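PDB 4ZOH: putative oxidoreductase FAD-binding subunit from Sulfolobus tokodaii, which binds FAD and probably serves as the flavoprotein subunit of a molybdenum-containing hydroxylase, passing electrons through the flavin. Local coordinates for residues Lys173-Lys178 and Ile272-Lys277; Ile85-Glu90 and Gly190-Leu195. All blocks are in the same frame, centred on the assembly; numbering follows the deposited sequence.

Contact 1 (Lys173-Lys178 and Ile272-Lys277); sequences KFSYQK and IITALK. With FAD (flavin-adenine dinucleotide), chain H.
Lys173 arches over the end of helix 257-276 and sets its ammonium on a carbonyl of the last turn: NZ gives a hydrogen bond to Ala275 O at 3.1 Å, almost in line with the C=O bond (162° at the oxygen). Bends at chi2, chi3 and chi4 curl the chain round that oxygen, bringing CE to 3.5 Å from Ala275 O. A positive charge probably suits this C-terminal end, where the last carbonyls lack N-H partners from a following turn; an alanine here would probably leave Ala275 O without its side-chain donor and uncover the helix end. The small Ala275 lets the helix settle against the strand, its CA 3.6 Å from Phe174 O in a CA-H...O contact. Ser175 has OG anti to the backbone N (chi1 -172°), placing it 3.4 Å from Thr274 CG2. Gln177 NE2 donates to Ser175 OG at 2.9 Å, tilted from the amide plane, and to a water that donates to Thr274 OG1, which also bonds Arg270 O. The extended Lys178 gives FAD O4 a hydrogen bond from NZ (2.8 Å) and forms a salt bridge with Asp118. A helix thus packs across an antiparallel sheet in the CO dehydrogenase flavoprotein C-terminal domain, while Lys178 reaches into the flavin pocket.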
ATOM      1  N   LYS B 173     -47.138  31.854 -25.213  1.00 34.30           N
ATOM      2  CA  LYS B 173     -45.969  31.330 -25.924  1.00 35.94           C
ATOM      3  C   LYS B 173     -44.746  31.805 -25.130  1.00 33.45           C
ATOM      4  O   LYS B 173     -44.859  32.751 -24.391  1.00 33.98           O
ATOM      5  CB  LYS B 173     -45.930  31.830 -27.378  1.00 38.89           C
ATOM      6  CG  LYS B 173     -47.246  31.655 -28.185  1.00 39.30           C
ATOM      7  CD  LYS B 173     -47.432  30.282 -28.796  1.00 48.54           C
ATOM      8  CE  LYS B 173     -47.212  30.342 -30.308  1.00 58.16           C
ATOM      9  NZ  LYS B 173     -46.279  29.285 -30.834  1.00 47.93           N
ATOM     10  N   PHE B 174     -43.587  31.153 -25.261  1.00 29.63           N
ATOM     11  CA  PHE B 174     -42.438  31.454 -24.354  1.00 28.83           C
ATOM     12  C   PHE B 174     -41.147  30.962 -24.978  1.00 28.92           C
ATOM     13  O   PHE B 174     -41.153  30.116 -25.907  1.00 27.48           O
ATOM     14  CB  PHE B 174     -42.618  30.896 -22.909  1.00 28.99           C
ATOM     15  CG  PHE B 174     -42.917  29.415 -22.864  1.00 30.05           C
ATOM     16  CD1 PHE B 174     -41.875  28.461 -22.844  1.00 31.61           C
ATOM     17  CD2 PHE B 174     -44.234  28.965 -22.854  1.00 29.98           C
ATOM     18  CE1 PHE B 174     -42.164  27.095 -22.850  1.00 29.32           C
ATOM     19  CE2 PHE B 174     -44.527  27.591 -22.864  1.00 31.98           C
ATOM     20  CZ  PHE B 174     -43.493  26.656 -22.872  1.00 28.00           C
ATOM     21  N   SER B 175     -40.055  31.526 -24.496  1.00 28.39           N
ATOM     22  CA  SER B 175     -38.700  31.115 -24.885  1.00 27.83           C
ATOM     23  C   SER B 175     -37.715  31.599 -23.815  1.00 28.29           C
ATOM     24  O   SER B 175     -37.851  32.714 -23.316  1.00 27.89           O
ATOM     25  CB  SER B 175     -38.306  31.704 -26.242  1.00 29.83           C
ATOM     26  OG  SER B 175     -37.069  31.150 -26.670  1.00 37.74           O
ATOM     27  N   TYR B 176     -36.758  30.739 -23.412  1.00 28.83           N
ATOM     28  CA  TYR B 176     -35.611  31.220 -22.615  1.00 25.93           C
ATOM     29  C   TYR B 176     -34.434  31.105 -23.526  1.00 28.45           C
ATOM     30  O   TYR B 176     -34.220  30.038 -24.100  1.00 30.03           O
ATOM     31  CB  TYR B 176     -35.410  30.415 -21.318  1.00 27.11           C
ATOM     32  CG  TYR B 176     -34.275  30.984 -20.493  1.00 27.65           C
ATOM     33  CD1 TYR B 176     -34.309  32.305 -20.069  1.00 25.72           C
ATOM     34  CD2 TYR B 176     -33.155  30.195 -20.137  1.00 26.37           C
ATOM     35  CE1 TYR B 176     -33.266  32.858 -19.367  1.00 26.46           C
ATOM     36  CE2 TYR B 176     -32.107  30.746 -19.388  1.00 25.72           C
ATOM     37  CZ  TYR B 176     -32.186  32.082 -19.008  1.00 25.44           C
ATOM     38  OH  TYR B 176     -31.174  32.690 -18.298  1.00 24.83           O
ATOM     39  N   GLN B 177     -33.732  32.215 -23.739  1.00 28.56           N
ATOM     40  CA  GLN B 177     -32.486  32.237 -24.562  1.00 29.84           C
ATOM     41  C   GLN B 177     -31.307  32.427 -23.602  1.00 27.98           C
ATOM     42  O   GLN B 177     -31.296  33.354 -22.807  1.00 27.80           O
ATOM     43  CB  GLN B 177     -32.512  33.400 -25.580  1.00 30.54           C
ATOM     44  CG  GLN B 177     -33.646  33.290 -26.624  1.00 29.67           C
ATOM     45  CD  GLN B 177     -33.435  32.138 -27.595  1.00 29.32           C
ATOM     46  OE1 GLN B 177     -32.308  31.836 -27.988  1.00 29.02           O
ATOM     47  NE2 GLN B 177     -34.520  31.489 -27.996  1.00 28.90           N
ATOM     48  N   LYS B 178     -30.344  31.525 -23.667  1.00 28.33           N
ATOM     49  CA  LYS B 178     -29.228  31.585 -22.777  1.00 28.80           C
ATOM     50  C   LYS B 178     -27.988  31.621 -23.618  1.00 25.31           C
ATOM     51  O   LYS B 178     -27.705  30.687 -24.334  1.00 27.76           O
ATOM     52  CB  LYS B 178     -29.217  30.361 -21.862  1.00 30.09           C
ATOM     53  CG  LYS B 178     -28.201  30.476 -20.737  1.00 31.49           C
ATOM     54  CD  LYS B 178     -28.194  29.271 -19.820  1.00 30.41           C
ATOM     55  CE  LYS B 178     -27.078  29.440 -18.788  1.00 31.18           C
ATOM     56  NZ  LYS B 178     -27.217  28.550 -17.620  1.00 28.34           N
ATOM     57  N   ILE B 272     -38.379  36.299 -29.222  1.00 33.51           N
ATOM     58  CA  ILE B 272     -39.643  36.628 -29.902  1.00 31.20           C
ATOM     59  C   ILE B 272     -39.895  35.584 -30.998  1.00 29.42           C
ATOM     60  O   ILE B 272     -40.929  34.905 -31.003  1.00 29.72           O
ATOM     61  CB  ILE B 272     -39.596  38.078 -30.457  1.00 31.72           C
ATOM     62  CG1 ILE B 272     -39.216  39.048 -29.381  1.00 26.92           C
ATOM     63  CG2 ILE B 272     -40.927  38.539 -31.005  1.00 32.48           C
ATOM     64  CD1 ILE B 272     -38.772  40.378 -29.940  1.00 32.23           C
ATOM     65  N   ILE B 273     -38.912  35.385 -31.867  1.00 29.59           N
ATOM     66  CA  ILE B 273     -39.084  34.484 -33.016  1.00 32.17           C
ATOM     67  C   ILE B 273     -39.288  33.019 -32.624  1.00 35.76           C
ATOM     68  O   ILE B 273     -40.072  32.289 -33.268  1.00 32.99           O
ATOM     69  CB  ILE B 273     -37.958  34.619 -34.065  1.00 32.26           C
ATOM     70  CG1 ILE B 273     -38.059  35.980 -34.827  1.00 35.85           C
ATOM     71  CG2 ILE B 273     -37.919  33.442 -35.051  1.00 32.95           C
ATOM     72  CD1 ILE B 273     -36.839  36.279 -35.716  1.00 33.04           C
ATOM     73  N   THR B 274     -38.557  32.579 -31.602  1.00 34.56           N
ATOM     74  CA  THR B 274     -38.739  31.226 -31.104  1.00 34.78           C
ATOM     75  C   THR B 274     -40.135  31.066 -30.478  1.00 28.47           C
ATOM     76  O   THR B 274     -40.843  30.168 -30.867  1.00 30.63           O
ATOM     77  CB  THR B 274     -37.628  30.851 -30.107  1.00 38.95           C
ATOM     78  OG1 THR B 274     -36.397  30.826 -30.821  1.00 32.75           O
ATOM     79  CG2 THR B 274     -37.903  29.440 -29.446  1.00 37.07           C
ATOM     80  N   ALA B 275     -40.534  31.963 -29.575  1.00 27.32           N
ATOM     81  CA  ALA B 275     -41.852  31.871 -28.914  1.00 28.30           C
ATOM     82  C   ALA B 275     -42.929  31.902 -29.998  1.00 34.15           C
ATOM     83  O   ALA B 275     -43.775  31.007 -30.020  1.00 35.11           O
ATOM     84  CB  ALA B 275     -42.059  32.990 -27.935  1.00 25.87           C
ATOM     85  N   LEU B 276     -42.835  32.852 -30.955  1.00 35.91           N
ATOM     86  CA  LEU B 276     -43.832  32.921 -32.058  1.00 41.15           C
ATOM     87  C   LEU B 276     -43.897  31.663 -32.909  1.00 40.10           C
ATOM     88  O   LEU B 276     -44.924  31.336 -33.430  1.00 49.23           O
ATOM     89  CB  LEU B 276     -43.570  34.093 -32.992  1.00 35.55           C
ATOM     90  CG  LEU B 276     -43.852  35.394 -32.271  1.00 35.67           C
ATOM     91  CD1 LEU B 276     -43.518  36.505 -33.246  1.00 34.30           C
ATOM     92  CD2 LEU B 276     -45.300  35.439 -31.809  1.00 34.62           C
ATOM     93  N   LYS B 277     -42.800  30.955 -33.075  1.00 42.41           N
ATOM     94  CA  LYS B 277     -42.856  29.800 -33.938  1.00 44.44           C
ATOM     95  C   LYS B 277     -43.352  28.618 -33.144  1.00 42.38           C
ATOM     96  O   LYS B 277     -43.146  27.503 -33.550  1.00 46.51           O
ATOM     97  CB  LYS B 277     -41.506  29.559 -34.558  1.00 50.85           C
ATOM     98  CG  LYS B 277     -41.249  30.478 -35.750  1.00 65.06           C
ATOM     99  CD  LYS B 277     -39.836  30.286 -36.289  1.00 76.20           C
ATOM    100  CE  LYS B 277     -39.480  28.813 -36.484  1.00 79.34           C
ATOM    101  NZ  LYS B 277     -38.040  28.626 -36.812  1.00 86.58           N
TER
HETATM  102  PA  FAD H 301     -27.752  26.109  -1.428  1.00 31.37           P
HETATM  103  O1A FAD H 301     -26.380  26.108  -2.012  1.00 26.30           O
HETATM  104  O2A FAD H 301     -28.186  25.075  -0.478  1.00 28.95           O
HETATM  105  O5B FAD H 301     -28.012  27.472  -0.710  1.00 27.05           O
HETATM  106  C5B FAD H 301     -27.642  28.722  -1.367  1.00 27.92           C
HETATM  107  C4B FAD H 301     -28.002  29.964  -0.379  1.00 28.75           C
HETATM  108  O4B FAD H 301     -29.433  29.990   0.013  1.00 32.61           O
HETATM  109  C3B FAD H 301     -27.263  29.751   0.937  1.00 30.48           C
HETATM  110  O3B FAD H 301     -26.818  30.996   1.416  1.00 30.11           O
HETATM  111  C2B FAD H 301     -28.290  29.080   1.878  1.00 35.21           C
HETATM  112  O2B FAD H 301     -28.050  29.306   3.273  1.00 36.33           O
HETATM  113  C1B FAD H 301     -29.553  29.772   1.496  1.00 33.00           C
HETATM  114  N9A FAD H 301     -30.804  29.034   1.361  1.00 27.97           N
HETATM  115  C8A FAD H 301     -31.032  27.880   0.740  1.00 28.84           C
HETATM  116  N7A FAD H 301     -32.358  27.610   0.776  1.00 28.13           N
HETATM  117  C5A FAD H 301     -32.961  28.631   1.431  1.00 30.32           C
HETATM  118  C6A FAD H 301     -34.299  28.930   1.764  1.00 30.96           C
HETATM  119  N6A FAD H 301     -35.243  28.077   1.378  1.00 28.51           N
HETATM  120  N1A FAD H 301     -34.581  30.052   2.453  1.00 31.36           N
HETATM  121  C2A FAD H 301     -33.619  30.954   2.780  1.00 30.10           C
HETATM  122  N3A FAD H 301     -32.342  30.692   2.483  1.00 29.98           N
HETATM  123  C4A FAD H 301     -31.980  29.543   1.804  1.00 29.02           C
HETATM  124  N1  FAD H 301     -27.265  28.431 -11.372  1.00 28.74           N
HETATM  125  C2  FAD H 301     -27.857  29.074 -12.454  1.00 26.55           C
HETATM  126  O2  FAD H 301     -28.787  29.830 -12.257  1.00 23.97           O
HETATM  127  N3  FAD H 301     -27.414  28.863 -13.725  1.00 25.74           N
HETATM  128  C4  FAD H 301     -26.367  28.038 -13.966  1.00 26.38           C
HETATM  129  O4  FAD H 301     -26.037  27.847 -15.141  1.00 24.00           O
HETATM  130  C4X FAD H 301     -25.732  27.403 -12.876  1.00 25.51           C
HETATM  131  N5  FAD H 301     -24.671  26.558 -13.118  1.00 25.20           N
HETATM  132  C5X FAD H 301     -24.026  25.943 -12.003  1.00 26.56           C
HETATM  133  C6  FAD H 301     -22.917  25.143 -12.256  1.00 24.09           C
HETATM  134  C7  FAD H 301     -22.273  24.492 -11.192  1.00 24.87           C
HETATM  135  C7M FAD H 301     -21.053  23.615 -11.552  1.00 21.19           C
HETATM  136  C8  FAD H 301     -22.729  24.680  -9.872  1.00 26.15           C
HETATM  137  C8M FAD H 301     -22.049  24.023  -8.640  1.00 23.48           C
HETATM  138  C9  FAD H 301     -23.820  25.530  -9.610  1.00 26.33           C
HETATM  139  C9A FAD H 301     -24.478  26.142 -10.680  1.00 26.77           C
HETATM  140  N10 FAD H 301     -25.580  27.000 -10.470  1.00 27.75           N
HETATM  141  C10 FAD H 301     -26.187  27.605 -11.586  1.00 26.29           C
HETATM  142  C1' FAD H 301     -26.108  27.278  -9.138  1.00 27.23           C
HETATM  143  C2' FAD H 301     -27.167  26.237  -8.730  1.00 25.50           C
HETATM  144  O2' FAD H 301     -28.367  26.507  -9.485  1.00 30.16           O
HETATM  145  C3' FAD H 301     -27.439  26.227  -7.200  1.00 25.92           C
HETATM  146  O3' FAD H 301     -28.158  25.016  -6.954  1.00 24.54           O
HETATM  147  C4' FAD H 301     -28.275  27.402  -6.720  1.00 28.72           C
HETATM  148  O4' FAD H 301     -27.646  28.607  -7.157  1.00 26.39           O
HETATM  149  C5' FAD H 301     -28.424  27.425  -5.184  1.00 25.16           C
HETATM  150  O5' FAD H 301     -29.502  26.500  -4.881  1.00 27.31           O
HETATM  151  P   FAD H 301     -29.273  25.343  -3.835  1.00 30.70           P
HETATM  152  O1P FAD H 301     -30.602  24.734  -3.531  1.00 29.68           O
HETATM  153  O2P FAD H 301     -28.202  24.431  -4.295  1.00 26.72           O
HETATM  154  O3P FAD H 301     -28.831  26.241  -2.613  1.00 28.30           O
HETATM  155  O   HOH W   1     -33.857  29.437 -30.386  1.00 39.40           O

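Contact 2 (Ile85-Glu90 and Gly190-Leu195); sequences IPLLSE and GVALLL
Leu87 reaches across to the strand and fits its forked end between Ala192 and Leu194, two residues whose side chains lie on the same face of the sheet. CG stands anti to the backbone N (chi1 -176°), which sends the branch point out toward the strand. CD2 lies 3.8 Å from Leu194 CD1 and 3.9 Å from Ala192 CB, while CD1 rests 3.6 Å from Leu193 O, on the backbone between those two residues. The two leucine side chains cross at a slant, with Leu194 CG close to both CB and CD2 of Leu87. Here the packing is close, with apolar side chains meeting one another and one methyl resting on a backbone carbonyl oxygen: a branched leucine fills the width between its neighbours, and the short alanine lets it come down near the strand. Leu193 itself turns its side chain to the other face, toward Ile272 and Ala275.

The looser part lies at Pro86, which is partly exposed. Its CB comes only to 4.5 Å from Leu194 CD2, a grazing touch at the margin. A proline suits the turn leading into the helix, because it has no N-H to be satisfied and its ring restrains the backbone. The helix start is held from within: Ile85 N donates to Ser89 OG at 2.9 Å, and Ser89 N bonds back to Ile85 O, while Leu87 takes the N-cap position.

Around this apolar join, Phe174 of strand 173-179 touches both Pro86 and Leu87, Met126 packs on Leu194 and Leu88, and Ile85 lies on strand 68-72. Strand 189-198 runs between strands 173-179 and 201-210, presenting one face to the start of helix 88-93 and the other to helix 257-276.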
ATOM      1  N   ILE B  85     -44.533  23.985 -16.512  1.00 31.62           N
ATOM      2  CA  ILE B  85     -44.853  25.367 -16.232  1.00 30.69           C
ATOM      3  C   ILE B  85     -44.318  26.205 -17.382  1.00 36.38           C
ATOM      4  O   ILE B  85     -43.085  26.097 -17.709  1.00 34.04           O
ATOM      5  CB  ILE B  85     -44.256  25.857 -14.929  1.00 34.01           C
ATOM      6  CG1 ILE B  85     -44.605  24.850 -13.800  1.00 33.33           C
ATOM      7  CG2 ILE B  85     -44.676  27.326 -14.652  1.00 29.88           C
ATOM      8  CD1 ILE B  85     -44.166  25.330 -12.432  1.00 30.98           C
ATOM      9  N   PRO B  86     -45.218  27.004 -18.040  1.00 31.85           N
ATOM     10  CA  PRO B  86     -44.816  27.825 -19.165  1.00 29.59           C
ATOM     11  C   PRO B  86     -43.644  28.719 -18.786  1.00 29.20           C
ATOM     12  O   PRO B  86     -43.667  29.301 -17.713  1.00 28.10           O
ATOM     13  CB  PRO B  86     -46.093  28.647 -19.446  1.00 29.67           C
ATOM     14  CG  PRO B  86     -47.201  27.671 -19.141  1.00 27.67           C
ATOM     15  CD  PRO B  86     -46.694  26.974 -17.889  1.00 29.29           C
ATOM     16  N   LEU B  87     -42.642  28.805 -19.676  1.00 27.89           N
ATOM     17  CA  LEU B  87     -41.339  29.535 -19.440  1.00 29.38           C
ATOM     18  C   LEU B  87     -40.401  28.951 -18.331  1.00 29.12           C
ATOM     19  O   LEU B  87     -39.203  28.749 -18.562  1.00 28.19           O
ATOM     20  CB  LEU B  87     -41.534  31.047 -19.213  1.00 24.32           C
ATOM     21  CG  LEU B  87     -40.261  31.847 -19.066  1.00 24.85           C
ATOM     22  CD1 LEU B  87     -39.405  31.814 -20.330  1.00 24.83           C
ATOM     23  CD2 LEU B  87     -40.523  33.287 -18.674  1.00 26.92           C
ATOM     24  N   LEU B  88     -40.958  28.774 -17.143  1.00 25.84           N
ATOM     25  CA  LEU B  88     -40.203  28.425 -15.963  1.00 30.22           C
ATOM     26  C   LEU B  88     -39.517  27.038 -16.091  1.00 25.72           C
ATOM     27  O   LEU B  88     -38.341  26.902 -15.788  1.00 25.64           O
ATOM     28  CB  LEU B  88     -41.091  28.526 -14.689  1.00 30.71           C
ATOM     29  CG  LEU B  88     -40.230  28.424 -13.389  1.00 34.91           C
ATOM     30  CD1 LEU B  88     -39.257  29.601 -13.375  1.00 32.26           C
ATOM     31  CD2 LEU B  88     -41.027  28.396 -12.077  1.00 27.09           C
ATOM     32  N   SER B  89     -40.262  26.044 -16.549  1.00 23.16           N
ATOM     33  CA  SER B  89     -39.706  24.715 -16.777  1.00 28.52           C
ATOM     34  C   SER B  89     -38.575  24.709 -17.769  1.00 32.70           C
ATOM     35  O   SER B  89     -37.540  24.062 -17.537  1.00 26.60           O
ATOM     36  CB  SER B  89     -40.764  23.744 -17.213  1.00 24.37           C
ATOM     37  OG  SER B  89     -41.690  23.576 -16.154  1.00 25.01           O
ATOM     38  N   GLU B  90     -38.772  25.403 -18.888  1.00 29.56           N
ATOM     39  CA  GLU B  90     -37.698  25.461 -19.858  1.00 27.47           C
ATOM     40  C   GLU B  90     -36.462  26.209 -19.284  1.00 25.48           C
ATOM     41  O   GLU B  90     -35.334  25.790 -19.516  1.00 26.71           O
ATOM     42  CB  GLU B  90     -38.186  26.082 -21.137  1.00 31.57           C
ATOM     43  CG  GLU B  90     -37.111  26.322 -22.190  1.00 36.32           C
ATOM     44  CD  GLU B  90     -37.687  26.991 -23.417  1.00 36.35           C
ATOM     45  OE1 GLU B  90     -38.784  26.562 -23.823  1.00 38.21           O
ATOM     46  OE2 GLU B  90     -37.073  27.937 -23.943  1.00 35.13           O
ATOM     47  N   GLY B 190     -28.887  36.222 -20.440  1.00 29.31           N
ATOM     48  CA  GLY B 190     -30.117  35.433 -20.505  1.00 27.43           C
ATOM     49  C   GLY B 190     -31.354  36.279 -20.767  1.00 27.88           C
ATOM     50  O   GLY B 190     -31.555  37.297 -20.111  1.00 23.99           O
ATOM     51  N   VAL B 191     -32.190  35.833 -21.720  1.00 28.32           N
ATOM     52  CA  VAL B 191     -33.460  36.531 -22.030  1.00 28.87           C
ATOM     53  C   VAL B 191     -34.643  35.547 -21.960  1.00 29.63           C
ATOM     54  O   VAL B 191     -34.662  34.515 -22.682  1.00 27.91           O
ATOM     55  CB  VAL B 191     -33.462  37.275 -23.396  1.00 30.90           C
ATOM     56  CG1 VAL B 191     -34.765  38.110 -23.555  1.00 32.15           C
ATOM     57  CG2 VAL B 191     -32.242  38.172 -23.569  1.00 26.25           C
ATOM     58  N   ALA B 192     -35.556  35.849 -21.035  1.00 26.66           N
ATOM     59  CA  ALA B 192     -36.775  35.078 -20.841  1.00 31.08           C
ATOM     60  C   ALA B 192     -38.011  35.804 -21.361  1.00 32.85           C
ATOM     61  O   ALA B 192     -38.314  36.915 -20.901  1.00 35.46           O
ATOM     62  CB  ALA B 192     -36.998  34.727 -19.369  1.00 27.26           C
ATOM     63  N   LEU B 193     -38.733  35.149 -22.261  1.00 27.67           N
ATOM     64  CA  LEU B 193     -39.886  35.794 -22.873  1.00 31.40           C
ATOM     65  C   LEU B 193     -41.178  35.007 -22.600  1.00 31.73           C
ATOM     66  O   LEU B 193     -41.201  33.768 -22.717  1.00 28.82           O
ATOM     67  CB  LEU B 193     -39.681  35.921 -24.395  1.00 27.96           C
ATOM     68  CG  LEU B 193     -40.696  36.855 -25.129  1.00 30.13           C
ATOM     69  CD1 LEU B 193     -40.000  37.671 -26.207  1.00 28.36           C
ATOM     70  CD2 LEU B 193     -41.781  35.997 -25.770  1.00 26.57           C
ATOM     71  N   LEU B 194     -42.223  35.758 -22.259  1.00 32.48           N
ATOM     72  CA  LEU B 194     -43.612  35.276 -22.309  1.00 35.66           C
ATOM     73  C   LEU B 194     -44.497  36.246 -23.106  1.00 36.83           C
ATOM     74  O   LEU B 194     -44.443  37.472 -22.921  1.00 32.44           O
ATOM     75  CB  LEU B 194     -44.188  35.177 -20.927  1.00 30.76           C
ATOM     76  CG  LEU B 194     -44.015  33.860 -20.183  1.00 29.99           C
ATOM     77  CD1 LEU B 194     -44.167  34.178 -18.722  1.00 31.20           C
ATOM     78  CD2 LEU B 194     -45.065  32.855 -20.642  1.00 29.89           C
ATOM     79  N   LEU B 195     -45.327  35.686 -23.976  1.00 35.41           N
ATOM     80  CA  LEU B 195     -46.325  36.498 -24.679  1.00 34.63           C
ATOM     81  C   LEU B 195     -47.526  35.649 -25.010  1.00 35.07           C
ATOM     82  O   LEU B 195     -47.427  34.389 -25.159  1.00 30.13           O
ATOM     83  CB  LEU B 195     -45.733  37.115 -25.966  1.00 32.33           C
ATOM     84  CG  LEU B 195     -45.440  36.181 -27.158  1.00 29.92           C
ATOM     85  CD1 LEU B 195     -46.722  35.857 -27.909  1.00 31.96           C
ATOM     86  CD2 LEU B 195     -44.458  36.783 -28.160  1.00 32.44           C
TER

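Overall arrangement
The two contacts lie on opposite faces of one antiparallel sheet, their centres about 8 Å apart. Strands 173-179 and 189-198 are neighbours in it: Gln177 N lies 2.7 Å from Val191 O, a probable hydrogen bond. Contact 1 brings helix 257-276 to one face, and contact 2 brings the turn before helix 88-93 to the other. Phe174 links them, its CG 3.3 Å from Leu87 N, and Glu90 adds a hydrogen bond through OE2 to Tyr176 N. The flavin is met directly from contact 1 by Lys178, whereas in contact 2 the Ala192 side chain stays about 12 Å from FAD. Contact 2 also brings together residues of two family regions, the FAD-binding one and the C-terminal one.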